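Local coordinates for pyridine nucleotide-disulfide oxidoreductase-like protein (Myceliophthora thermophila, PDB 5MQ6), which catalyses Baeyer-Villiger oxidation with FAD and NADPH, inserting one oxygen atom beside the carbonyl of ketones, notably bulky polycyclic ones, to give esters or lactones, at residues H131-E135 with K425-F429; S303-W307 with Q398-R402; L336-D342 with T357-S363. All coordinates share one frame; numbering follows the deposited sequence. Where two conformers were deposited one is given.

Interaction 1: residues H131-E135 with K425-F429; sequences HCDVE and KRPTF. With FAD (flavin-adenine dinucleotide), chain B.
The backbones of Asp133 and Phe429 approach most closely, with CA atoms 7.1 Å apart, so side chains must span the gap between the 131-135 loop and the segment that runs into strand 428-429. Asp133 and Arg426 reach out from opposite directions and meet in a salt bridge. Arg426 NE gives a hydrogen bond of 2.8 Å to the syn side of Asp133 OD2, at 160°. The bond lies close to the guanidinium plane, and the carboxylate is turned only 21° from that plane. NH2 makes a second bond to OD1, although the position of OD1 is less certain. With CG anti to the backbone N (chi1 -154°), a chain extended as far as NE brings Arg426 NH2 to 3.6 Å from FAD N3. Val134 CG2 lies 3.9 Å from Arg426 NH2, at the edge of the guanidinium. A water donates to both Asp133 OD2 and Pro427 O. Asp133 N also donates to FAD O4 at 2.6 Å. Arg426 NH1 is held by the carbonyl of Ala539, and the side chain lies beside the bound NADPH. Replacing Arg426 with an alanine is likely to leave the Asp133 carboxylate without its cationic mate, freer to turn beside the flavin. The paired charges fix guanidinium and carboxylate against each other on the N3/O4 side of the flavin, consistent with a role in organising the site between the two cofactors.

Interaction 2: residues S303-W307 with Q398-R402; sequences SGVWW and QVRAR
Arg402 reaches from helix 378-406 across the backbone of strand 305-306. Its NH2 donates to Val305 O at 3.3 Å, nearly straight at 172°. The acceptor lies near the guanidinium plane, but the donor stands well above the carbonyl plane. One face of the guanidinium rests on the peptide between Trp306 and Trp307. A bend at chi3 (112°) turns the group onto this peptide, bringing NH1 to 3.7 Å from Trp307 CB.

The Trp306 indole lies over the same helix. Its CH2 atom is 3.6 Å from Gln398 CB, and its CE3 is 3.9 Å from Val399 CG2. The other methyl of Val399, CG1, packs 3.8 Å from Gly304 CA. A water donates to Val305 O at 2.7 Å and also to Val399 O, so Val305 O receives both the arginine and the water.

Farther out, Glu358 OE2 accepts from the indole nitrogens of both Trp306 and Trp307 and helps to fix the two rings. His395 meets the Trp306 ring edge-to-face. Arg402 NH2 also donates to Ser430 O, just beyond strand 428-429, the parallel neighbour of strand 305-306.

The contact therefore combines an apolar patch with a cationic grip on backbone oxygens. Through Val305 O and Ser430 O, the one Arg402 side chain ties the helix to the backbone of both neighbouring strand regions.

Interaction 3: residues L336-D342 with T357-S363; sequences LDSYLTD and TEMPAFS
Tyr339 and Thr357 lie side by side, and Thr357 CB sits over a face of the Tyr339 ring in a CH-pi contact, 4.2 Å from the ring centroid. The rest of the apolar packing comes from two leucines. Leu336 CD1 touches the Thr357 methyl CG2. Leu340 CD2 touches two side chains, Met359 CG and Phe362 CB, each at 3.8 Å. With CG anti to the carbonyl carbon (chi1 -68°), Leu340 runs alongside both of them.

The segments are the last part of 328-340 with the residues that follow it, and the loop that returns to them, which makes a 3-10 turn at 360-362 before helix 363-366. Met359 and Pro360 also touch helix 378-406.

Polar links across the contact run through water. One water accepts from Met359 N at 2.9 Å and donates weakly to Tyr339 O. Another donates to both Asp342 OD2 and Ser363 OG. Each segment is also braced internally: Ser363 OG donates to Pro360 O at 2.7 Å, in the carbonyl plane, and Asp337 O takes two bonds from Thr341, through N and OG1. Outside the contact, Asp342 OD1 makes a salt bridge to Arg370, and OD2 a hydrogen bond to His371.

From the N terminus the chain first passes 131-135, beside the flavin. It comes back to that loop at 425-429, so interaction 1 closes a loop that encloses both other contacts. Within it, interaction 2 joins 303-307 to helix 378-406. Interaction 3 is innermost, folding 357-363 back on 336-342. The three are nested and none cross. Strands 305-306 and 428-429 pair in parallel, which ties interaction 2 to interaction 1. Pro427 packs on Phe362 and Met359, joining interactions 1 and 3. Glu358 binds both tryptophans of 303-307, joining interactions 2 and 3.

Interaction 1: residues H131-E135 with K425-F429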
loop_
_atom_site.group_PDB
_atom_site.type_symbol
_atom_site.label_atom_id
_atom_site.label_comp_id
_atom_site.label_asym_id
_atom_site.label_seq_id
_atom_site.Cartn_x
_atom_site.Cartn_y
_atom_site.Cartn_z
ATOM N N HIS A 131 1.070 14.133 -1.625
ATOM C CA HIS A 131 1.413 14.178 -0.231
ATOM C C HIS A 131 1.078 12.843 0.440
ATOM O O HIS A 131 0.178 12.137 0.007
ATOM C CB HIS A 131 0.575 15.260 0.501
ATOM C CG HIS A 131 0.948 16.661 0.142
ATOM N ND1 HIS A 131 0.636 17.214 -1.083
ATOM C CD2 HIS A 131 1.643 17.604 0.824
ATOM C CE1 HIS A 131 1.083 18.455 -1.124
ATOM N NE2 HIS A 131 1.700 18.719 0.017
ATOM N N CYS A 132 1.790 12.475 1.480
ATOM C CA CYS A 132 1.405 11.381 2.355
ATOM C C CYS A 132 0.070 11.821 3.009
ATOM O O CYS A 132 -0.088 13.005 3.309
ATOM C CB CYS A 132 2.529 11.134 3.407
ATOM S SG CYS A 132 3.045 12.433 4.596
ATOM N N ASP A 133 -0.831 10.894 3.226
ATOM C CA ASP A 133 -2.155 11.121 3.829
ATOM C C ASP A 133 -2.160 10.903 5.319
ATOM O O ASP A 133 -3.106 11.334 5.985
ATOM C CB ASP A 133 -3.275 10.330 3.075
ATOM C CG ASP A 133 -3.057 8.750 3.104
ATOM O OD1 ASP A 133 -2.133 8.297 3.876
ATOM O OD2 ASP A 133 -3.822 7.966 2.394
ATOM N N VAL A 134 -1.075 10.345 5.879
ATOM C CA VAL A 134 -0.904 10.236 7.293
ATOM C C VAL A 134 0.048 11.376 7.712
ATOM O O VAL A 134 1.012 11.684 6.976
ATOM C CB VAL A 134 -0.301 8.884 7.644
ATOM C CG1 VAL A 134 0.147 8.782 9.073
ATOM C CG2 VAL A 134 -1.346 7.850 7.344
ATOM N N GLU A 135 -0.197 11.963 8.879
ATOM C CA GLU A 135 0.767 12.927 9.459
ATOM C C GLU A 135 2.243 12.516 9.251
ATOM O O GLU A 135 2.656 11.430 9.664
ATOM C CB GLU A 135 0.516 13.068 10.962
ATOM C CG GLU A 135 1.304 14.167 11.693
ATOM C CD GLU A 135 1.274 14.023 13.157
ATOM O OE1 GLU A 135 1.882 12.996 13.618
ATOM O OE2 GLU A 135 0.685 14.953 13.862
ATOM N N LYS A 425 -13.417 1.783 1.644
ATOM C CA LYS A 425 -12.402 2.369 0.808
ATOM C C LYS A 425 -11.476 3.137 1.677
ATOM O O LYS A 425 -11.832 3.532 2.804
ATOM C CB LYS A 425 -12.965 3.414 -0.170
ATOM C CG LYS A 425 -14.082 2.964 -1.063
ATOM C CD LYS A 425 -13.655 1.982 -2.156
ATOM C CE LYS A 425 -14.522 2.078 -3.425
ATOM N NZ LYS A 425 -13.847 1.410 -4.579
ATOM N N ARG A 426 -10.324 3.466 1.119
ATOM C CA ARG A 426 -9.392 4.312 1.873
ATOM C C ARG A 426 -10.004 5.729 2.033
ATOM O O ARG A 426 -10.541 6.308 1.095
ATOM C CB ARG A 426 -7.944 4.366 1.349
ATOM C CG ARG A 426 -7.005 4.712 2.533
ATOM C CD ARG A 426 -5.562 4.623 2.199
ATOM N NE ARG A 426 -4.636 5.397 3.022
ATOM C CZ ARG A 426 -3.883 4.883 4.019
ATOM N NH1 ARG A 426 -4.011 3.622 4.447
ATOM N NH2 ARG A 426 -2.999 5.628 4.650
ATOM N N PRO A 427 -10.038 6.238 3.252
ATOM C CA PRO A 427 -10.531 7.622 3.349
ATOM C C PRO A 427 -9.499 8.580 2.720
ATOM O O PRO A 427 -8.299 8.244 2.673
ATOM C CB PRO A 427 -10.641 7.858 4.868
ATOM C CG PRO A 427 -9.973 6.696 5.526
ATOM C CD PRO A 427 -9.977 5.568 4.556
ATOM N N THR A 428 -9.976 9.733 2.270
ATOM C CA THR A 428 -9.167 10.748 1.534
ATOM C C THR A 428 -9.434 12.018 2.198
ATOM O O THR A 428 -10.479 12.179 2.857
ATOM C CB THR A 428 -9.571 10.858 0.065
ATOM O OG1 THR A 428 -10.929 11.351 -0.026
ATOM C CG2 THR A 428 -9.501 9.490 -0.550
ATOM N N PHE A 429 -8.456 12.918 2.138
ATOM C CA PHE A 429 -8.525 14.142 2.918
ATOM C C PHE A 429 -8.096 15.257 1.992
ATOM O O PHE A 429 -7.071 15.134 1.347
ATOM C CB PHE A 429 -7.621 14.072 4.118
ATOM C CG PHE A 429 -7.850 12.859 4.999
ATOM C CD1 PHE A 429 -7.227 11.613 4.681
ATOM C CD2 PHE A 429 -8.633 12.936 6.142
ATOM C CE1 PHE A 429 -7.435 10.487 5.434
ATOM C CE2 PHE A 429 -8.843 11.760 6.913
ATOM C CZ PHE A 429 -8.231 10.549 6.545
HETATM P PA FAD B . 7.160 0.226 -1.690
HETATM O O1A FAD B . 6.071 -0.151 -2.639
HETATM O O2A FAD B . 7.339 1.663 -1.235
HETATM O O5B FAD B . 8.556 -0.243 -2.330
HETATM C C5B FAD B . 8.685 -1.524 -2.849
HETATM C C4B FAD B . 9.580 -1.457 -4.069
HETATM O O4B FAD B . 9.869 -2.818 -4.443
HETATM C C3B FAD B . 8.986 -0.779 -5.301
HETATM O O3B FAD B . 9.937 0.076 -5.881
HETATM C C2B FAD B . 8.680 -1.923 -6.227
HETATM O O2B FAD B . 8.742 -1.555 -7.584
HETATM C C1B FAD B . 9.758 -2.912 -5.839
HETATM N N9A FAD B . 9.453 -4.264 -6.238
HETATM C C8A FAD B . 8.311 -4.957 -5.965
HETATM N N7A FAD B . 8.405 -6.150 -6.542
HETATM C C5A FAD B . 9.568 -6.258 -7.206
HETATM C C6A FAD B . 10.231 -7.319 -7.984
HETATM N N6A FAD B . 9.720 -8.502 -8.258
HETATM N N1A FAD B . 11.434 -7.003 -8.388
HETATM C C2A FAD B . 12.010 -5.797 -8.170
HETATM N N3A FAD B . 11.511 -4.783 -7.501
HETATM C C4A FAD B . 10.247 -4.990 -7.015
HETATM N N1 FAD B . 0.746 4.596 3.128
HETATM C C2 FAD B . 0.641 5.238 4.337
HETATM O O2 FAD B . 0.698 4.608 5.385
HETATM N N3 FAD B . 0.474 6.567 4.392
HETATM C C4 FAD B . 0.404 7.283 3.258
HETATM O O4 FAD B . 0.259 8.492 3.373
HETATM C C4X FAD B . 0.504 6.693 1.912
HETATM N N5 FAD B . 0.413 7.387 0.728
HETATM C C5X FAD B . 0.523 6.698 -0.434
HETATM C C6 FAD B . 0.418 7.407 -1.727
HETATM C C7 FAD B . 0.547 6.569 -2.935
HETATM C C7M FAD B . 0.462 7.188 -4.311
HETATM C C8 FAD B . 0.744 5.091 -2.877
HETATM C C8M FAD B . 0.885 4.213 -4.119
HETATM C C9 FAD B . 0.825 4.462 -1.650
HETATM C C9A FAD B . 0.722 5.206 -0.440
HETATM N N10 FAD B . 0.788 4.506 0.776
HETATM C C10 FAD B . 0.706 5.243 1.961
HETATM C "C1'" FAD B . 1.055 3.051 0.850
HETATM C "C2'" FAD B . 2.617 2.890 0.634
HETATM O "O2'" FAD B . 2.845 1.929 -0.407
HETATM C "C3'" FAD B . 3.422 2.521 1.927
HETATM O "O3'" FAD B . 3.227 3.544 2.907
HETATM C "C4'" FAD B . 4.963 2.442 1.808
HETATM O "O4'" FAD B . 5.594 3.514 0.976
HETATM C "C5'" FAD B . 5.379 1.044 1.308
HETATM O "O5'" FAD B . 6.802 0.889 1.605
HETATM P P FAD B . 7.405 -0.513 1.061
HETATM O O1P FAD B . 8.960 -0.278 1.020
HETATM O O2P FAD B . 6.736 -1.616 1.892
HETATM O O3P FAD B . 6.775 -0.714 -0.446
HETATM O O HOH W 1 -6.042 8.926 1.263
#

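Interaction 2: residues S303-W307 with Q398-R402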
loop_
_atom_site.group_PDB
_atom_site.type_symbol
_atom_site.label_atom_id
_atom_site.label_comp_id
_atom_site.label_asym_id
_atom_site.label_seq_id
_atom_site.Cartn_x
_atom_site.Cartn_y
_atom_site.Cartn_z
ATOM N N SER A 303 -15.135 9.236 -3.884
ATOM C CA SER A 303 -14.502 9.158 -2.537
ATOM C C SER A 303 -15.278 9.966 -1.490
ATOM O O SER A 303 -15.914 11.015 -1.793
ATOM C CB SER A 303 -13.059 9.700 -2.567
ATOM O OG SER A 303 -12.162 8.728 -3.137
ATOM N N GLY A 304 -15.238 9.473 -0.262
ATOM C CA GLY A 304 -15.585 10.282 0.857
ATOM C C GLY A 304 -14.403 11.145 1.248
ATOM O O GLY A 304 -13.407 10.681 1.749
ATOM N N VAL A 305 -14.556 12.416 1.014
ATOM C CA VAL A 305 -13.543 13.388 1.126
ATOM C C VAL A 305 -13.703 14.197 2.410
ATOM O O VAL A 305 -14.620 15.013 2.557
ATOM C CB VAL A 305 -13.557 14.294 -0.110
ATOM C CG1 VAL A 305 -12.418 15.327 -0.008
ATOM C CG2 VAL A 305 -13.399 13.449 -1.337
ATOM N N TRP A 306 -12.804 13.961 3.334
ATOM C CA TRP A 306 -12.850 14.649 4.643
ATOM C C TRP A 306 -11.839 15.788 4.633
ATOM O O TRP A 306 -11.204 16.019 3.619
ATOM C CB TRP A 306 -12.644 13.608 5.761
ATOM C CG TRP A 306 -13.090 13.974 7.145
ATOM C CD1 TRP A 306 -12.369 13.781 8.270
ATOM C CD2 TRP A 306 -14.335 14.619 7.558
ATOM N NE1 TRP A 306 -13.074 14.208 9.370
ATOM C CE2 TRP A 306 -14.290 14.708 8.982
ATOM C CE3 TRP A 306 -15.489 15.084 6.879
ATOM C CZ2 TRP A 306 -15.328 15.264 9.741
ATOM C CZ3 TRP A 306 -16.503 15.710 7.641
ATOM C CH2 TRP A 306 -16.427 15.772 9.064
ATOM N N TRP A 307 -11.706 16.518 5.728
ATOM C CA TRP A 307 -10.899 17.682 5.764
ATOM C C TRP A 307 -9.435 17.287 6.002
ATOM O O TRP A 307 -9.153 16.249 6.592
ATOM C CB TRP A 307 -11.363 18.629 6.847
ATOM C CG TRP A 307 -11.284 18.050 8.282
ATOM C CD1 TRP A 307 -12.234 17.335 8.901
ATOM C CD2 TRP A 307 -10.225 18.199 9.214
ATOM N NE1 TRP A 307 -11.841 17.002 10.170
ATOM C CE2 TRP A 307 -10.614 17.526 10.404
ATOM C CE3 TRP A 307 -8.983 18.850 9.182
ATOM C CZ2 TRP A 307 -9.807 17.460 11.520
ATOM C CZ3 TRP A 307 -8.195 18.813 10.291
ATOM C CH2 TRP A 307 -8.588 18.122 11.446
ATOM N N GLN A 398 -21.563 13.200 8.442
ATOM C CA GLN A 398 -20.760 14.430 8.311
ATOM C C GLN A 398 -20.007 14.538 7.013
ATOM O O GLN A 398 -19.875 15.609 6.490
ATOM C CB GLN A 398 -19.797 14.634 9.450
ATOM C CG GLN A 398 -20.629 14.820 10.753
ATOM C CD GLN A 398 -19.843 15.466 11.846
ATOM O OE1 GLN A 398 -18.618 15.373 11.880
ATOM N NE2 GLN A 398 -20.535 16.195 12.717
ATOM N N VAL A 399 -19.486 13.448 6.501
ATOM C CA VAL A 399 -18.755 13.529 5.243
ATOM C C VAL A 399 -19.673 13.984 4.108
ATOM O O VAL A 399 -19.293 14.822 3.316
ATOM C CB VAL A 399 -18.114 12.203 4.868
ATOM C CG1 VAL A 399 -17.306 12.319 3.537
ATOM C CG2 VAL A 399 -17.173 11.723 5.969
ATOM N N ARG A 400 -20.870 13.412 4.027
ATOM C CA ARG A 400 -21.851 13.797 2.989
ATOM C C ARG A 400 -22.330 15.228 3.119
ATOM O O ARG A 400 -22.545 15.939 2.119
ATOM C CB ARG A 400 -23.051 12.890 3.044
ATOM C CG ARG A 400 -22.914 11.462 2.444
ATOM C CD ARG A 400 -24.123 10.604 2.957
ATOM N NE ARG A 400 -23.542 9.378 3.135
ATOM C CZ ARG A 400 -23.546 8.500 4.101
ATOM N NH1 ARG A 400 -24.316 8.464 5.203
ATOM N NH2 ARG A 400 -22.699 7.542 3.844
ATOM N N ALA A 401 -22.493 15.643 4.358
ATOM C CA ALA A 401 -22.923 17.018 4.639
ATOM C C ALA A 401 -21.854 18.030 4.264
ATOM O O ALA A 401 -22.170 19.133 3.765
ATOM C CB ALA A 401 -23.206 17.128 6.119
ATOM N N ARG A 402 -20.593 17.670 4.527
ATOM C CA ARG A 402 -19.477 18.513 4.167
ATOM C C ARG A 402 -19.519 18.717 2.655
ATOM O O ARG A 402 -19.361 19.851 2.133
ATOM C CB ARG A 402 -18.106 17.908 4.594
ATOM C CG ARG A 402 -16.985 18.821 4.205
ATOM C CD ARG A 402 -15.694 18.834 5.033
ATOM N NE ARG A 402 -14.784 18.300 4.163
ATOM C CZ ARG A 402 -13.742 18.794 3.543
ATOM N NH1 ARG A 402 -13.061 19.847 3.849
ATOM N NH2 ARG A 402 -13.269 17.981 2.679
HETATM O O HOH W 2 -17.139 15.904 1.912
#

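Interaction 3: residues L336-D342 with T357-S363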
loop_
_atom_site.group_PDB
_atom_site.type_symbol
_atom_site.label_atom_id
_atom_site.label_comp_id
_atom_site.label_asym_id
_atom_site.label_seq_id
_atom_site.Cartn_x
_atom_site.Cartn_y
_atom_site.Cartn_z
ATOM N N LEU A 336 -2.162 7.589 17.451
ATOM C CA LEU A 336 -2.950 7.710 16.256
ATOM C C LEU A 336 -3.782 6.422 16.003
ATOM O O LEU A 336 -4.975 6.466 15.759
ATOM C CB LEU A 336 -2.052 7.990 15.038
ATOM C CG LEU A 336 -2.752 8.003 13.703
ATOM C CD1 LEU A 336 -3.837 9.110 13.661
ATOM C CD2 LEU A 336 -1.693 8.318 12.669
ATOM N N ASP A 337 -3.119 5.285 16.018
ATOM C CA ASP A 337 -3.813 4.090 15.675
ATOM C C ASP A 337 -4.890 3.722 16.712
ATOM O O ASP A 337 -5.786 2.935 16.364
ATOM C CB ASP A 337 -2.827 2.919 15.582
ATOM C CG ASP A 337 -3.321 1.824 14.654
ATOM O OD1 ASP A 337 -3.677 2.164 13.456
ATOM O OD2 ASP A 337 -3.315 0.624 15.117
ATOM N N SER A 338 -4.797 4.211 17.969
ATOM C CA SER A 338 -5.818 3.917 18.966
ATOM C C SER A 338 -7.155 4.449 18.563
ATOM O O SER A 338 -8.158 3.860 18.958
ATOM C CB SER A 338 -5.446 4.433 20.347
ATOM O OG SER A 338 -5.450 5.928 20.430
ATOM N N TYR A 339 -7.195 5.503 17.719
ATOM C CA TYR A 339 -8.478 6.055 17.271
ATOM C C TYR A 339 -9.084 5.211 16.165
ATOM O O TYR A 339 -10.275 5.068 16.056
ATOM C CB TYR A 339 -8.268 7.528 16.799
ATOM C CG TYR A 339 -7.999 8.428 17.973
ATOM C CD1 TYR A 339 -9.066 8.959 18.774
ATOM C CD2 TYR A 339 -6.725 8.640 18.404
ATOM C CE1 TYR A 339 -8.787 9.729 19.938
ATOM C CE2 TYR A 339 -6.445 9.394 19.526
ATOM C CZ TYR A 339 -7.457 9.939 20.308
ATOM O OH TYR A 339 -7.044 10.658 21.418
ATOM N N LEU A 340 -8.245 4.654 15.327
ATOM C CA LEU A 340 -8.665 3.855 14.219
ATOM C C LEU A 340 -9.000 2.428 14.585
ATOM O O LEU A 340 -9.706 1.750 13.834
ATOM C CB LEU A 340 -7.539 3.852 13.121
ATOM C CG LEU A 340 -7.432 5.230 12.532
ATOM C CD1 LEU A 340 -6.034 5.509 11.921
ATOM C CD2 LEU A 340 -8.585 5.481 11.551
ATOM N N THR A 341 -8.525 1.968 15.739
ATOM C CA THR A 341 -8.864 0.623 16.235
ATOM C C THR A 341 -9.997 0.733 17.292
ATOM O O THR A 341 -10.337 -0.220 18.005
ATOM C CB THR A 341 -7.633 -0.068 16.838
ATOM O OG1 THR A 341 -7.022 0.737 17.866
ATOM C CG2 THR A 341 -6.636 -0.323 15.814
ATOM N N ASP A 342 -10.585 1.891 17.401
ATOM C CA ASP A 342 -11.712 2.110 18.345
ATOM C C ASP A 342 -11.248 1.781 19.772
ATOM O O ASP A 342 -11.890 1.023 20.526
ATOM C CB ASP A 342 -12.950 1.357 17.872
ATOM C CG ASP A 342 -14.213 1.645 18.714
ATOM O OD1 ASP A 342 -14.316 2.758 19.264
ATOM O OD2 ASP A 342 -15.127 0.757 18.801
ATOM N N THR A 357 -8.639 10.692 13.208
ATOM C CA THR A 357 -9.059 10.439 14.587
ATOM C C THR A 357 -10.577 10.559 14.774
ATOM O O THR A 357 -11.062 10.470 15.910
ATOM C CB THR A 357 -8.281 11.356 15.576
ATOM O OG1 THR A 357 -8.647 12.737 15.381
ATOM C CG2 THR A 357 -6.830 11.250 15.347
ATOM N N GLU A 358 -11.319 10.735 13.676
ATOM C CA GLU A 358 -12.758 10.952 13.680
ATOM C C GLU A 358 -13.555 9.850 13.006
ATOM O O GLU A 358 -14.712 10.065 12.592
ATOM C CB GLU A 358 -13.119 12.281 12.981
ATOM C CG GLU A 358 -12.679 13.492 13.735
ATOM C CD GLU A 358 -12.994 14.811 13.018
ATOM O OE1 GLU A 358 -13.727 15.623 13.572
ATOM O OE2 GLU A 358 -12.525 15.073 11.940
ATOM N N MET A 359 -12.933 8.688 12.868
ATOM C CA MET A 359 -13.515 7.584 12.104
ATOM C C MET A 359 -13.283 6.231 12.835
ATOM O O MET A 359 -12.587 5.323 12.325
ATOM C CB MET A 359 -12.934 7.621 10.694
ATOM C CG MET A 359 -11.460 7.852 10.606
ATOM S SD MET A 359 -10.955 7.756 8.844
ATOM C CE MET A 359 -11.746 9.187 8.163
ATOM N N PRO A 360 -13.868 6.090 14.037
ATOM C CA PRO A 360 -13.693 4.889 14.846
ATOM C C PRO A 360 -14.280 3.615 14.221
ATOM O O PRO A 360 -13.837 2.538 14.546
ATOM C CB PRO A 360 -14.424 5.268 16.166
ATOM C CG PRO A 360 -15.547 6.168 15.669
ATOM C CD PRO A 360 -14.830 7.029 14.648
ATOM N N ALA A 361 -15.175 3.746 13.245
ATOM C CA ALA A 361 -15.633 2.570 12.489
ATOM C C ALA A 361 -14.629 2.086 11.489
ATOM O O ALA A 361 -14.839 1.002 10.884
ATOM C CB ALA A 361 -16.955 2.823 11.753
ATOM N N PHE A 362 -13.540 2.847 11.276
ATOM C CA PHE A 362 -12.421 2.200 10.494
ATOM C C PHE A 362 -11.920 0.868 11.083
ATOM O O PHE A 362 -11.392 -0.014 10.365
ATOM C CB PHE A 362 -11.268 3.162 10.224
ATOM C CG PHE A 362 -10.456 2.830 9.000
ATOM C CD1 PHE A 362 -10.986 3.016 7.720
ATOM C CD2 PHE A 362 -9.125 2.374 9.125
ATOM C CE1 PHE A 362 -10.220 2.705 6.569
ATOM C CE2 PHE A 362 -8.386 2.044 8.009
ATOM C CZ PHE A 362 -8.923 2.235 6.724
ATOM N N SER A 363 -12.116 0.705 12.362
ATOM C CA SER A 363 -11.785 -0.536 13.077
ATOM C C SER A 363 -12.505 -1.771 12.480
ATOM O O SER A 363 -12.065 -2.930 12.659
ATOM C CB SER A 363 -12.248 -0.340 14.536
ATOM O OG SER A 363 -13.675 -0.155 14.558
HETATM O O HOH W 3 -10.563 7.599 14.232
HETATM O O HOH W 4 -15.126 -1.295 16.745
#